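Local structure of leucine aminopeptidase A1, chloroplastic (5D8N) at residues R58-F64 / L80-S85; G415-V419 / D501-P505; A426-N432 / Q496-V502. The protein removes N-terminal amino acids, preferably leucine, from peptides as a magnesium-dependent homohexameric aminopeptidase, and also has protein-folding chaperone activity. The protein carries 1 engineered substitution. One frame throughout, in Å; residues are numbered along the deposited sequence.

Contact 1: R58-F64 / L80-S85; sequences RDENSKF and LSAASS
With CG set beside the backbone N (chi1 -60°) and the chain drawn out straight from CG to NE, Arg-58 spans the distance from its loop to helix 79-86 and brings its guanidinium to Ser-81, Ser-84 and Ser-85. NH2 donates to Ser-81 O at 2.7 Å in an almost linear bond (177° at the hydrogen), and this oxygen lies in the guanidinium plane, so the charged group is used edge-on. Because Ser-81 O also accepts the helical bond from Ser-85 N, it is gripped by two donors. NH1 turns back to its own loop and reaches Ser-62 O at 2.9 Å through a more bent bond, the acceptor tilted out of the guanidinium plane. One bond to each segment fixes the rotation of the group. A water bonded to Ser-85 OG accepts weakly from Arg-58 NH1. The same water donates weakly to Ser-81 O. Ser-85 CB lies over a face of the guanidinium, 3.7 Å from Arg-58 NH2.

Phe-64 supplies the apolar half. Its CZ comes obliquely to within 3.6 Å of Ser-81 CA, and CE2 approaches Leu-80 CG at 4.3 Å. Ser-84 OG sits near the plane of the ring at its edge, its proton given to Leu-80 O at 2.7 Å. A type I turn, bonded from Ser-62 N to Asp-59 O, shapes the loop, and Asp-59 OD1 additionally accepts from Lys-63 N.

The contact joins a largely exposed turn of the N-terminal domain to helix 79-86, whose Ala-82 packs on Arg-100 of a neighbouring subunit. Phe-64 also rests on Leu-69 of helix 67-75, whose Asp-73 bonds Ser-81 OG, and Leu-80 and Ser-84 lie on Leu-108 of strand 104-112.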
ATOM      1  N   ARG A  58     -10.564  52.342 -21.731  1.00 48.16           N
ATOM      2  CA  ARG A  58     -10.766  53.713 -21.285  1.00 48.69           C
ATOM      3  C   ARG A  58     -10.062  54.721 -22.178  1.00 48.40           C
ATOM      4  O   ARG A  58      -9.155  54.367 -22.932  1.00 49.53           O
ATOM      5  CB  ARG A  58     -10.280  53.856 -19.849  1.00 48.20           C
ATOM      6  CG  ARG A  58     -11.016  52.944 -18.884  1.00 49.24           C
ATOM      7  CD  ARG A  58     -10.420  53.046 -17.497  1.00 50.93           C
ATOM      8  NE  ARG A  58     -11.144  52.244 -16.510  1.00 45.13           N
ATOM      9  CZ  ARG A  58     -11.660  52.741 -15.386  1.00 43.50           C
ATOM     10  NH1 ARG A  58     -11.620  54.054 -15.139  1.00 40.92           N
ATOM     11  NH2 ARG A  58     -12.175  51.921 -14.478  1.00 41.07           N
ATOM     12  N   ASP A  59     -10.543  55.960 -22.144  1.00 49.38           N
ATOM     13  CA  ASP A  59      -9.917  57.050 -22.902  1.00 58.30           C
ATOM     14  C   ASP A  59      -8.807  57.754 -22.109  1.00 64.48           C
ATOM     15  O   ASP A  59      -8.414  57.269 -21.038  1.00 57.77           O
ATOM     16  CB  ASP A  59     -10.990  58.024 -23.414  1.00 56.94           C
ATOM     17  CG  ASP A  59     -11.737  58.741 -22.299  1.00 56.75           C
ATOM     18  OD1 ASP A  59     -11.255  58.777 -21.134  1.00 50.97           O
ATOM     19  OD2 ASP A  59     -12.810  59.299 -22.627  1.00 50.13           O
ATOM     20  N   GLU A  60      -8.374  58.902 -22.629  0.50 65.97           N
ATOM     21  CA  GLU A  60      -7.320  59.744 -22.069  0.50 70.60           C
ATOM     22  C   GLU A  60      -7.590  60.159 -20.619  0.50 70.69           C
ATOM     23  O   GLU A  60      -6.665  60.323 -19.816  0.50 67.88           O
ATOM     24  CB  GLU A  60      -7.260  60.999 -22.954  0.50 76.78           C
ATOM     25  CG  GLU A  60      -5.918  61.705 -23.080  0.50 79.42           C
ATOM     26  CD  GLU A  60      -5.609  62.100 -24.515  0.50 69.83           C
ATOM     27  OE1 GLU A  60      -5.060  63.199 -24.747  0.50 65.53           O
ATOM     28  OE2 GLU A  60      -5.915  61.297 -25.419  0.50 65.56           O
ATOM     29  N   ASN A  61      -8.860  60.477 -20.369  1.00 72.54           N
ATOM     30  CA  ASN A  61      -9.400  60.886 -19.062  1.00 71.25           C
ATOM     31  C   ASN A  61      -9.832  59.752 -18.132  1.00 65.67           C
ATOM     32  O   ASN A  61     -10.566  59.991 -17.171  1.00 57.61           O
ATOM     33  CB  ASN A  61     -10.644  61.757 -19.291  1.00 77.19           C
ATOM     34  CG  ASN A  61     -10.329  63.055 -20.000  1.00 80.34           C
ATOM     35  OD1 ASN A  61      -9.173  63.462 -20.087  1.00 80.90           O
ATOM     36  ND2 ASN A  61     -11.370  63.744 -20.455  1.00 81.98           N
ATOM     37  N   SER A  62      -9.563  58.514 -18.538  1.00 64.40           N
ATOM     38  CA  SER A  62      -9.916  57.343 -17.744  1.00 66.44           C
ATOM     39  C   SER A  62     -11.420  57.064 -17.674  1.00 54.71           C
ATOM     40  O   SER A  62     -11.913  56.437 -16.731  1.00 48.68           O
ATOM     41  CB  SER A  62      -9.323  57.477 -16.337  1.00 67.67           C
ATOM     42  OG  SER A  62      -8.152  56.689 -16.246  1.00 73.46           O
ATOM     43  N   LYS A  63     -12.139  57.499 -18.698  1.00 55.40           N
ATOM     44  CA  LYS A  63     -13.572  57.256 -18.775  1.00 57.59           C
ATOM     45  C   LYS A  63     -13.777  56.086 -19.718  1.00 50.19           C
ATOM     46  O   LYS A  63     -12.995  55.881 -20.650  1.00 51.78           O
ATOM     47  CB  LYS A  63     -14.328  58.496 -19.255  1.00 64.97           C
ATOM     48  CG  LYS A  63     -14.154  59.689 -18.329  1.00 76.25           C
ATOM     49  CD  LYS A  63     -15.317  59.862 -17.365  1.00 82.10           C
ATOM     50  CE  LYS A  63     -14.823  60.023 -15.933  1.00 89.46           C
ATOM     51  NZ  LYS A  63     -15.698  60.951 -15.167  1.00 96.04           N
ATOM     52  N   PHE A  64     -14.824  55.314 -19.449  1.00 48.35           N
ATOM     53  CA  PHE A  64     -15.179  54.188 -20.309  1.00 46.69           C
ATOM     54  C   PHE A  64     -15.460  54.689 -21.723  1.00 47.32           C
ATOM     55  O   PHE A  64     -16.255  55.610 -21.894  1.00 43.21           O
ATOM     56  CB  PHE A  64     -16.427  53.478 -19.758  1.00 42.99           C
ATOM     57  CG  PHE A  64     -16.195  52.759 -18.461  1.00 41.86           C
ATOM     58  CD1 PHE A  64     -15.110  51.919 -18.310  1.00 44.04           C
ATOM     59  CD2 PHE A  64     -17.105  52.855 -17.428  1.00 44.03           C
ATOM     60  CE1 PHE A  64     -14.886  51.253 -17.123  1.00 45.36           C
ATOM     61  CE2 PHE A  64     -16.898  52.189 -16.237  1.00 44.82           C
ATOM     62  CZ  PHE A  64     -15.781  51.393 -16.079  1.00 44.17           C
ATOM     63  N   LEU A  80     -18.785  53.890 -10.814  1.00 36.44           N
ATOM     64  CA  LEU A  80     -18.568  52.580 -11.404  1.00 33.55           C
ATOM     65  C   LEU A  80     -17.169  52.425 -12.001  1.00 33.33           C
ATOM     66  O   LEU A  80     -16.539  51.369 -11.887  1.00 29.88           O
ATOM     67  CB  LEU A  80     -19.643  52.344 -12.474  1.00 38.10           C
ATOM     68  CG  LEU A  80     -19.663  50.997 -13.194  1.00 36.14           C
ATOM     69  CD1 LEU A  80     -19.949  49.897 -12.193  1.00 36.50           C
ATOM     70  CD2 LEU A  80     -20.694  50.989 -14.312  1.00 45.77           C
ATOM     71  N   SER A  81     -16.671  53.477 -12.652  1.00 33.67           N
ATOM     72  CA  SER A  81     -15.301  53.459 -13.185  1.00 31.76           C
ATOM     73  C   SER A  81     -14.254  53.493 -12.061  1.00 30.46           C
ATOM     74  O   SER A  81     -13.210  52.854 -12.134  1.00 28.61           O
ATOM     75  CB  SER A  81     -15.067  54.618 -14.175  1.00 32.83           C
ATOM     76  OG  SER A  81     -15.361  55.897 -13.613  1.00 33.25           O
ATOM     77  N   ALA A  82     -14.559  54.221 -10.999  1.00 30.75           N
ATOM     78  CA  ALA A  82     -13.643  54.317  -9.875  1.00 35.54           C
ATOM     79  C   ALA A  82     -13.545  52.974  -9.136  1.00 34.79           C
ATOM     80  O   ALA A  82     -12.465  52.448  -8.894  1.00 34.76           O
ATOM     81  CB  ALA A  82     -14.100  55.431  -8.945  1.00 38.62           C
ATOM     82  N   ALA A  83     -14.687  52.352  -8.897  1.00 32.62           N
ATOM     83  CA  ALA A  83     -14.696  51.076  -8.228  1.00 32.54           C
ATOM     84  C   ALA A  83     -13.961  50.065  -9.108  1.00 35.05           C
ATOM     85  O   ALA A  83     -13.193  49.242  -8.613  1.00 33.46           O
ATOM     86  CB  ALA A  83     -16.138  50.634  -7.977  1.00 31.57           C
ATOM     87  N   SER A  84     -14.226  50.103 -10.409  1.00 32.07           N
ATOM     88  CA  SER A  84     -13.618  49.140 -11.328  1.00 31.92           C
ATOM     89  C   SER A  84     -12.091  49.226 -11.372  1.00 31.38           C
ATOM     90  O   SER A  84     -11.403  48.201 -11.419  1.00 32.59           O
ATOM     91  CB  SER A  84     -14.165  49.350 -12.745  1.00 33.01           C
ATOM     92  OG  SER A  84     -15.524  48.982 -12.791  1.00 37.56           O
ATOM     93  N   SER A  85     -11.545  50.435 -11.437  1.00 31.75           N
ATOM     94  CA  SER A  85     -10.085  50.550 -11.425  1.00 33.32           C
ATOM     95  C   SER A  85      -9.522  50.198 -10.047  1.00 30.14           C
ATOM     96  O   SER A  85      -8.546  49.470  -9.952  1.00 29.70           O
ATOM     97  CB  SER A  85      -9.594  51.933 -11.867  1.00 34.93           C
ATOM     98  OG  SER A  85     -10.089  52.925 -11.000  1.00 39.86           O
TER
HETATM   99  O   HOH W   1     -11.088  55.219 -12.388  1.00 44.57           O

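Contact 2: G415-V419 / D501-P505; sequences GAIMV and DVAGP
Ile-417 lays its CG2 methyl over the carboxylate of Asp-501, 3.5 Å from CG, the two side chains sliding past each other in opposite directions. The contact lies at the C-terminal ends of the parallel strands 406-411 and 496-501 in the central mixed sheet of the M17 catalytic domain, where the loop leaving strand 496-501 runs against the start of helix 416-421, the helix that follows strand 406-411. Asp-501 has CG anti to its own backbone N (chi1 -163°), which carries the carboxylate toward the first turn of that helix. There OD2 is hydrogen-bonded to Thr-414 OG1 and OD1 to Leu-413 N, so both oxygens of this buried acid are satisfied by the segment just before the helix. Ile-417 adds a hydrocarbon lid: CB stands 3.6 Å from Asp-501 OD2, and CG2 is likewise close to both carboxylate oxygens.

The same methyl also meets Ala-503 CB at 4.0 Å. One residue further along the helix, Met-418 reaches the same alanine, with SD 4.0 Å from Ala-503 CB. The thioether is bent at its last torsion (chi3 67°), which folds CE over Gly-504 CA at 3.9 Å. The backbone at Gly-504 lets the methionine come this near, since no side chain stands there between it and the loop.

The contact lies near the active centre and at a subunit boundary. The Asp-501 side chain is about 7 Å from that of Arg-389, a predicted active-site residue, and about 8 Å from that of the magnesium ligand Lys-300; Ala-503 O accepts from Asn-324 ND2, and Met-418 packs on Asn-477 of a neighbouring subunit. At the loop end of the contact, Met-418 CG touches the Gly-504 backbone, with N at 3.7 Å.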
ATOM      1  N   GLY A 415     -12.061   4.789 -13.952  1.00 22.25           N
ATOM      2  CA  GLY A 415     -11.171   5.835 -13.428  1.00 20.90           C
ATOM      3  C   GLY A 415     -10.152   6.224 -14.495  1.00 20.68           C
ATOM      4  O   GLY A 415      -9.588   7.318 -14.493  1.00 20.69           O
ATOM      5  N   ALA A 416      -9.848   5.293 -15.393  1.00 20.66           N
ATOM      6  CA  ALA A 416      -8.781   5.511 -16.352  1.00 19.85           C
ATOM      7  C   ALA A 416      -9.084   6.737 -17.216  1.00 20.14           C
ATOM      8  O   ALA A 416      -8.174   7.476 -17.617  1.00 18.68           O
ATOM      9  CB  ALA A 416      -8.626   4.298 -17.235  1.00 20.98           C
ATOM     10  N   ILE A 417     -10.352   6.923 -17.575  1.00 18.66           N
ATOM     11  CA  ILE A 417     -10.685   8.071 -18.441  1.00 19.49           C
ATOM     12  C   ILE A 417     -10.438   9.408 -17.744  1.00 17.84           C
ATOM     13  O   ILE A 417     -10.056  10.361 -18.387  1.00 17.27           O
ATOM     14  CB  ILE A 417     -12.132   8.019 -18.981  1.00 19.13           C
ATOM     15  CG1 ILE A 417     -12.279   8.955 -20.162  1.00 19.45           C
ATOM     16  CG2 ILE A 417     -13.125   8.401 -17.893  1.00 21.60           C
ATOM     17  CD1 ILE A 417     -11.454   8.532 -21.363  1.00 20.78           C
ATOM     18  N   MET A 418     -10.581   9.455 -16.423  1.00 18.59           N
ATOM     19  CA  MET A 418     -10.228  10.658 -15.669  1.00 20.29           C
ATOM     20  C   MET A 418      -8.717  10.858 -15.564  1.00 19.06           C
ATOM     21  O   MET A 418      -8.246  11.978 -15.638  1.00 19.24           O
ATOM     22  CB  MET A 418     -10.846  10.673 -14.267  1.00 21.80           C
ATOM     23  CG  MET A 418     -12.373  10.679 -14.294  1.00 24.69           C
ATOM     24  SD  MET A 418     -13.117  10.545 -12.652  1.00 27.44           S
ATOM     25  CE  MET A 418     -12.623  12.109 -11.931  1.00 33.66           C
ATOM     26  N   VAL A 419      -7.938   9.790 -15.492  1.00 20.23           N
ATOM     27  CA  VAL A 419      -6.480   9.926 -15.615  1.00 18.88           C
ATOM     28  C   VAL A 419      -6.138  10.558 -16.948  1.00 18.42           C
ATOM     29  O   VAL A 419      -5.406  11.537 -17.002  1.00 18.48           O
ATOM     30  CB  VAL A 419      -5.754   8.589 -15.493  1.00 19.51           C
ATOM     31  CG1 VAL A 419      -4.269   8.769 -15.813  1.00 21.45           C
ATOM     32  CG2 VAL A 419      -5.919   8.046 -14.077  1.00 20.14           C
ATOM     33  N   ASP A 501     -17.762   7.837 -21.910  1.00 20.78           N
ATOM     34  CA  ASP A 501     -17.287   7.583 -20.543  1.00 19.28           C
ATOM     35  C   ASP A 501     -17.251   8.922 -19.802  1.00 18.71           C
ATOM     36  O   ASP A 501     -16.332   9.745 -19.964  1.00 19.08           O
ATOM     37  CB  ASP A 501     -15.908   6.905 -20.574  1.00 18.88           C
ATOM     38  CG  ASP A 501     -15.512   6.244 -19.239  1.00 19.91           C
ATOM     39  OD1 ASP A 501     -16.146   6.527 -18.203  1.00 18.51           O
ATOM     40  OD2 ASP A 501     -14.559   5.410 -19.232  1.00 20.28           O
ATOM     41  N   VAL A 502     -18.237   9.108 -18.937  1.00 18.11           N
ATOM     42  CA  VAL A 502     -18.515  10.386 -18.280  1.00 17.50           C
ATOM     43  C   VAL A 502     -18.189  10.355 -16.780  1.00 19.38           C
ATOM     44  O   VAL A 502     -18.691  11.165 -16.015  1.00 19.40           O
ATOM     45  CB  VAL A 502     -20.001  10.779 -18.430  1.00 18.14           C
ATOM     46  CG1 VAL A 502     -20.365  10.960 -19.896  1.00 20.62           C
ATOM     47  CG2 VAL A 502     -20.942   9.757 -17.817  1.00 17.81           C
ATOM     48  N   ALA A 503     -17.313   9.453 -16.367  1.00 19.50           N
ATOM     49  CA  ALA A 503     -16.886   9.383 -14.981  1.00 21.46           C
ATOM     50  C   ALA A 503     -16.522  10.724 -14.368  1.00 23.14           C
ATOM     51  O   ALA A 503     -16.828  10.955 -13.198  1.00 24.92           O
ATOM     52  CB  ALA A 503     -15.727   8.412 -14.816  1.00 20.48           C
ATOM     53  N   GLY A 504     -15.830  11.583 -15.111  1.00 20.30           N
ATOM     54  CA  GLY A 504     -15.432  12.882 -14.559  1.00 20.11           C
ATOM     55  C   GLY A 504     -16.579  13.864 -14.501  1.00 19.74           C
ATOM     56  O   GLY A 504     -16.900  14.370 -13.431  1.00 19.55           O
ATOM     57  N   PRO A 505     -17.089  14.294 -15.667  1.00 18.84           N
ATOM     58  CA  PRO A 505     -17.838  15.554 -15.596  1.00 19.63           C
ATOM     59  C   PRO A 505     -19.250  15.498 -15.011  1.00 18.85           C
ATOM     60  O   PRO A 505     -19.859  16.564 -14.826  1.00 18.35           O
ATOM     61  CB  PRO A 505     -17.871  16.043 -17.045  1.00 19.22           C
ATOM     62  CG  PRO A 505     -17.504  14.877 -17.887  1.00 18.01           C
ATOM     63  CD  PRO A 505     -16.691  13.951 -17.041  1.00 18.28           C
TER

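Contact 3: A426-N432 / Q496-V502; sequences AGAFTPN and QWLHLDV
Phe-429 and His-499 pair across two antiparallel strands as a hydrogen-bonded pair, each N-H ending on the other's O at 2.8 Å and in the carbonyl plane. Gly-427 and Asp-501 form the next such pair: Asp-501 N reaches Gly-427 O at 2.8 Å. The return bond, from Gly-427 N to Asp-501 O, is longer at 3.2 Å. Between them Ala-428 and Leu-500 are non-hydrogen-bonded, and their methyls meet, Ala-428 CB to Leu-500 CD1 at 3.6 Å.

Past Phe-429, side chains take over the pairing. Thr-430, with OG1 anti to its backbone N (chi1 -180°), donates to Trp-497 O at 2.6 Å from above the carbonyl plane, and the same OG1 accepts from Asn-432 N at 2.9 Å, an ST turn. Asn-432 OD1 in turn takes Trp-497 N at 3.0 Å, so both backbone polar atoms of the tryptophan are satisfied by side chains. A valine in place of Thr-430 would probably leave Trp-497 O and Asn-432 N without their shared hydroxyl and let the turn relax.

The rings of Phe-429 and His-499 lie side by side and oblique, Phe-429 CD1 against His-499 CD2 at 3.6 Å. The two oxygens of Asp-409, on strand 406-411, serve His-499 ND1 and Trp-497 NE1, while Pro-431 CD packs obliquely against Trp-497. Strand 426-429 lies between 496-501, antiparallel to it, and the outermost strand 450-452, parallel to it, in the mixed sheet of the M17 catalytic domain.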
ATOM      1  N   ALA A 426     -15.255  14.370 -21.033  1.00 17.30           N
ATOM      2  CA  ALA A 426     -15.663  12.987 -21.198  1.00 17.69           C
ATOM      3  C   ALA A 426     -14.973  12.381 -22.408  1.00 18.41           C
ATOM      4  O   ALA A 426     -14.623  13.082 -23.359  1.00 19.78           O
ATOM      5  CB  ALA A 426     -17.176  12.895 -21.343  1.00 18.45           C
ATOM      6  N   GLY A 427     -14.780  11.070 -22.374  1.00 17.54           N
ATOM      7  CA  GLY A 427     -14.197  10.356 -23.493  1.00 17.84           C
ATOM      8  C   GLY A 427     -15.276   9.708 -24.345  1.00 18.30           C
ATOM      9  O   GLY A 427     -16.134   9.002 -23.835  1.00 18.63           O
ATOM     10  N   ALA A 428     -15.139   9.860 -25.658  1.00 18.36           N
ATOM     11  CA  ALA A 428     -16.079   9.332 -26.627  1.00 17.80           C
ATOM     12  C   ALA A 428     -15.367   8.256 -27.439  1.00 18.61           C
ATOM     13  O   ALA A 428     -14.288   8.483 -28.004  1.00 18.59           O
ATOM     14  CB  ALA A 428     -16.563  10.451 -27.554  1.00 17.79           C
ATOM     15  N   PHE A 429     -16.019   7.103 -27.548  1.00 18.01           N
ATOM     16  CA  PHE A 429     -15.468   5.966 -28.257  1.00 17.57           C
ATOM     17  C   PHE A 429     -16.483   5.445 -29.259  1.00 18.19           C
ATOM     18  O   PHE A 429     -17.613   5.161 -28.880  1.00 16.86           O
ATOM     19  CB  PHE A 429     -15.149   4.824 -27.292  1.00 17.06           C
ATOM     20  CG  PHE A 429     -14.143   5.186 -26.239  1.00 16.29           C
ATOM     21  CD1 PHE A 429     -14.539   5.799 -25.078  1.00 15.54           C
ATOM     22  CD2 PHE A 429     -12.844   4.744 -26.346  1.00 16.76           C
ATOM     23  CE1 PHE A 429     -13.628   6.109 -24.095  1.00 15.43           C
ATOM     24  CE2 PHE A 429     -11.921   5.060 -25.370  1.00 16.58           C
ATOM     25  CZ  PHE A 429     -12.309   5.768 -24.252  1.00 15.95           C
ATOM     26  N   THR A 430     -16.083   5.362 -30.527  1.00 18.18           N
ATOM     27  CA  THR A 430     -16.979   4.812 -31.538  1.00 20.24           C
ATOM     28  C   THR A 430     -16.202   4.220 -32.703  1.00 20.38           C
ATOM     29  O   THR A 430     -15.180   4.760 -33.086  1.00 20.52           O
ATOM     30  CB  THR A 430     -17.954   5.892 -32.064  1.00 20.23           C
ATOM     31  OG1 THR A 430     -18.824   5.338 -33.051  1.00 20.81           O
ATOM     32  CG2 THR A 430     -17.204   7.050 -32.680  1.00 19.78           C
ATOM     33  N   PRO A 431     -16.694   3.108 -33.270  1.00 20.96           N
ATOM     34  CA  PRO A 431     -16.208   2.627 -34.566  1.00 22.55           C
ATOM     35  C   PRO A 431     -16.651   3.506 -35.729  1.00 23.87           C
ATOM     36  O   PRO A 431     -16.190   3.326 -36.845  1.00 27.38           O
ATOM     37  CB  PRO A 431     -16.834   1.232 -34.701  1.00 22.62           C
ATOM     38  CG  PRO A 431     -17.328   0.873 -33.331  1.00 23.31           C
ATOM     39  CD  PRO A 431     -17.663   2.176 -32.671  1.00 22.23           C
ATOM     40  N   ASN A 432     -17.598   4.411 -35.506  1.00 24.02           N
ATOM     41  CA  ASN A 432     -18.307   5.045 -36.601  1.00 23.87           C
ATOM     42  C   ASN A 432     -17.909   6.526 -36.710  1.00 24.47           C
ATOM     43  O   ASN A 432     -18.274   7.356 -35.857  1.00 25.52           O
ATOM     44  CB  ASN A 432     -19.825   4.853 -36.380  1.00 24.88           C
ATOM     45  CG  ASN A 432     -20.229   3.384 -36.157  1.00 28.64           C
ATOM     46  OD1 ASN A 432     -20.557   2.949 -35.038  1.00 26.46           O
ATOM     47  ND2 ASN A 432     -20.325   2.627 -37.259  1.00 29.00           N
ATOM     48  N   GLN A 496     -25.004   2.015 -35.749  1.00 24.22           N
ATOM     49  CA  GLN A 496     -23.963   2.970 -35.362  1.00 23.64           C
ATOM     50  C   GLN A 496     -24.025   3.218 -33.857  1.00 22.59           C
ATOM     51  O   GLN A 496     -25.102   3.303 -33.281  1.00 24.59           O
ATOM     52  CB  GLN A 496     -24.151   4.303 -36.071  1.00 27.62           C
ATOM     53  CG  GLN A 496     -24.109   4.227 -37.584  1.00 30.99           C
ATOM     54  CD  GLN A 496     -24.019   5.606 -38.207  1.00 36.12           C
ATOM     55  OE1 GLN A 496     -24.050   6.616 -37.524  1.00 37.82           O
ATOM     56  NE2 GLN A 496     -24.018   5.651 -39.515  1.00 44.11           N
ATOM     57  N   TRP A 497     -22.877   3.209 -33.199  1.00 21.19           N
ATOM     58  CA  TRP A 497     -22.845   3.208 -31.748  1.00 19.84           C
ATOM     59  C   TRP A 497     -21.642   3.981 -31.246  1.00 19.05           C
ATOM     60  O   TRP A 497     -20.525   3.843 -31.747  1.00 18.41           O
ATOM     61  CB  TRP A 497     -22.861   1.784 -31.222  1.00 20.19           C
ATOM     62  CG  TRP A 497     -22.332   1.651 -29.813  1.00 20.03           C
ATOM     63  CD1 TRP A 497     -22.967   2.040 -28.658  1.00 20.50           C
ATOM     64  CD2 TRP A 497     -21.015   1.252 -29.431  1.00 19.85           C
ATOM     65  NE1 TRP A 497     -22.165   1.811 -27.584  1.00 21.18           N
ATOM     66  CE2 TRP A 497     -20.970   1.297 -28.025  1.00 21.31           C
ATOM     67  CE3 TRP A 497     -19.958   0.656 -30.115  1.00 20.51           C
ATOM     68  CZ2 TRP A 497     -19.865   0.862 -27.297  1.00 21.34           C
ATOM     69  CZ3 TRP A 497     -18.833   0.271 -29.387  1.00 21.77           C
ATOM     70  CH2 TRP A 497     -18.807   0.362 -28.000  1.00 21.03           C
ATOM     71  N   LEU A 498     -21.919   4.851 -30.284  1.00 19.44           N
ATOM     72  CA  LEU A 498     -20.887   5.577 -29.558  1.00 21.20           C
ATOM     73  C   LEU A 498     -21.058   5.456 -28.046  1.00 19.82           C
ATOM     74  O   LEU A 498     -22.159   5.599 -27.504  1.00 18.76           O
ATOM     75  CB  LEU A 498     -20.896   7.046 -29.952  1.00 21.65           C
ATOM     76  CG  LEU A 498     -19.846   7.977 -29.324  1.00 19.59           C
ATOM     77  CD1 LEU A 498     -19.540   9.063 -30.328  1.00 20.67           C
ATOM     78  CD2 LEU A 498     -20.324   8.619 -28.043  1.00 18.51           C
ATOM     79  N   HIS A 499     -19.923   5.302 -27.383  1.00 19.67           N
ATOM     80  CA  HIS A 499     -19.863   5.133 -25.931  1.00 20.83           C
ATOM     81  C   HIS A 499     -19.204   6.380 -25.341  1.00 19.52           C
ATOM     82  O   HIS A 499     -18.106   6.767 -25.756  1.00 18.07           O
ATOM     83  CB  HIS A 499     -19.033   3.890 -25.588  1.00 18.65           C
ATOM     84  CG  HIS A 499     -18.483   3.886 -24.201  1.00 18.71           C
ATOM     85  ND1 HIS A 499     -19.285   3.848 -23.089  1.00 18.49           N
ATOM     86  CD2 HIS A 499     -17.212   3.774 -23.747  1.00 19.93           C
ATOM     87  CE1 HIS A 499     -18.537   3.778 -22.003  1.00 19.04           C
ATOM     88  NE2 HIS A 499     -17.274   3.727 -22.377  1.00 20.28           N
ATOM     89  N   LEU A 500     -19.873   6.968 -24.360  1.00 19.25           N
ATOM     90  CA  LEU A 500     -19.356   8.152 -23.703  1.00 21.89           C
ATOM     91  C   LEU A 500     -19.054   7.857 -22.236  1.00 22.83           C
ATOM     92  O   LEU A 500     -19.961   7.561 -21.443  1.00 21.62           O
ATOM     93  CB  LEU A 500     -20.361   9.284 -23.864  1.00 27.05           C
ATOM     94  CG  LEU A 500     -19.820  10.706 -23.710  1.00 30.72           C
ATOM     95  CD1 LEU A 500     -18.799  11.049 -24.784  1.00 29.84           C
ATOM     96  CD2 LEU A 500     -20.952  11.728 -23.710  1.00 33.23           C
ATOM     97  N   ASP A 501     -17.762   7.837 -21.910  1.00 20.78           N
ATOM     98  CA  ASP A 501     -17.287   7.583 -20.543  1.00 19.28           C
ATOM     99  C   ASP A 501     -17.251   8.922 -19.802  1.00 18.71           C
ATOM    100  O   ASP A 501     -16.332   9.745 -19.964  1.00 19.08           O
ATOM    101  CB  ASP A 501     -15.908   6.905 -20.574  1.00 18.88           C
ATOM    102  CG  ASP A 501     -15.512   6.244 -19.239  1.00 19.91           C
ATOM    103  OD1 ASP A 501     -16.146   6.527 -18.203  1.00 18.51           O
ATOM    104  OD2 ASP A 501     -14.559   5.410 -19.232  1.00 20.28           O
ATOM    105  N   VAL A 502     -18.237   9.108 -18.937  1.00 18.11           N
ATOM    106  CA  VAL A 502     -18.515  10.386 -18.280  1.00 17.50           C
ATOM    107  C   VAL A 502     -18.189  10.355 -16.780  1.00 19.38           C
ATOM    108  O   VAL A 502     -18.691  11.165 -16.015  1.00 19.40           O
ATOM    109  CB  VAL A 502     -20.001  10.779 -18.430  1.00 18.14           C
ATOM    110  CG1 VAL A 502     -20.365  10.960 -19.896  1.00 20.62           C
ATOM    111  CG2 VAL A 502     -20.942   9.757 -17.817  1.00 17.81           C
TER

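In the fold
Contact 1 comes first along the chain and stands alone in the N-terminal domain, its centre about 45 Å from that of contact 2 and about 50 Å from that of contact 3. The latter two lie in the catalytic domain, about 13 Å apart between centres, and share Asp-501 and Val-502. Helix 416-421 leads directly into strand 426-429, so contacts 2 and 3 bring successive elements of the chain back against strand 496-501 and the loop that follows it. They also touch, Ile-417 CD1 packing on Gly-427 CA and on the Phe-429 ring. Both lie near the active centre, the Asp-501 side chain about 7 Å from that of the predicted active-site Arg-389, whereas contact 1 is remote from it.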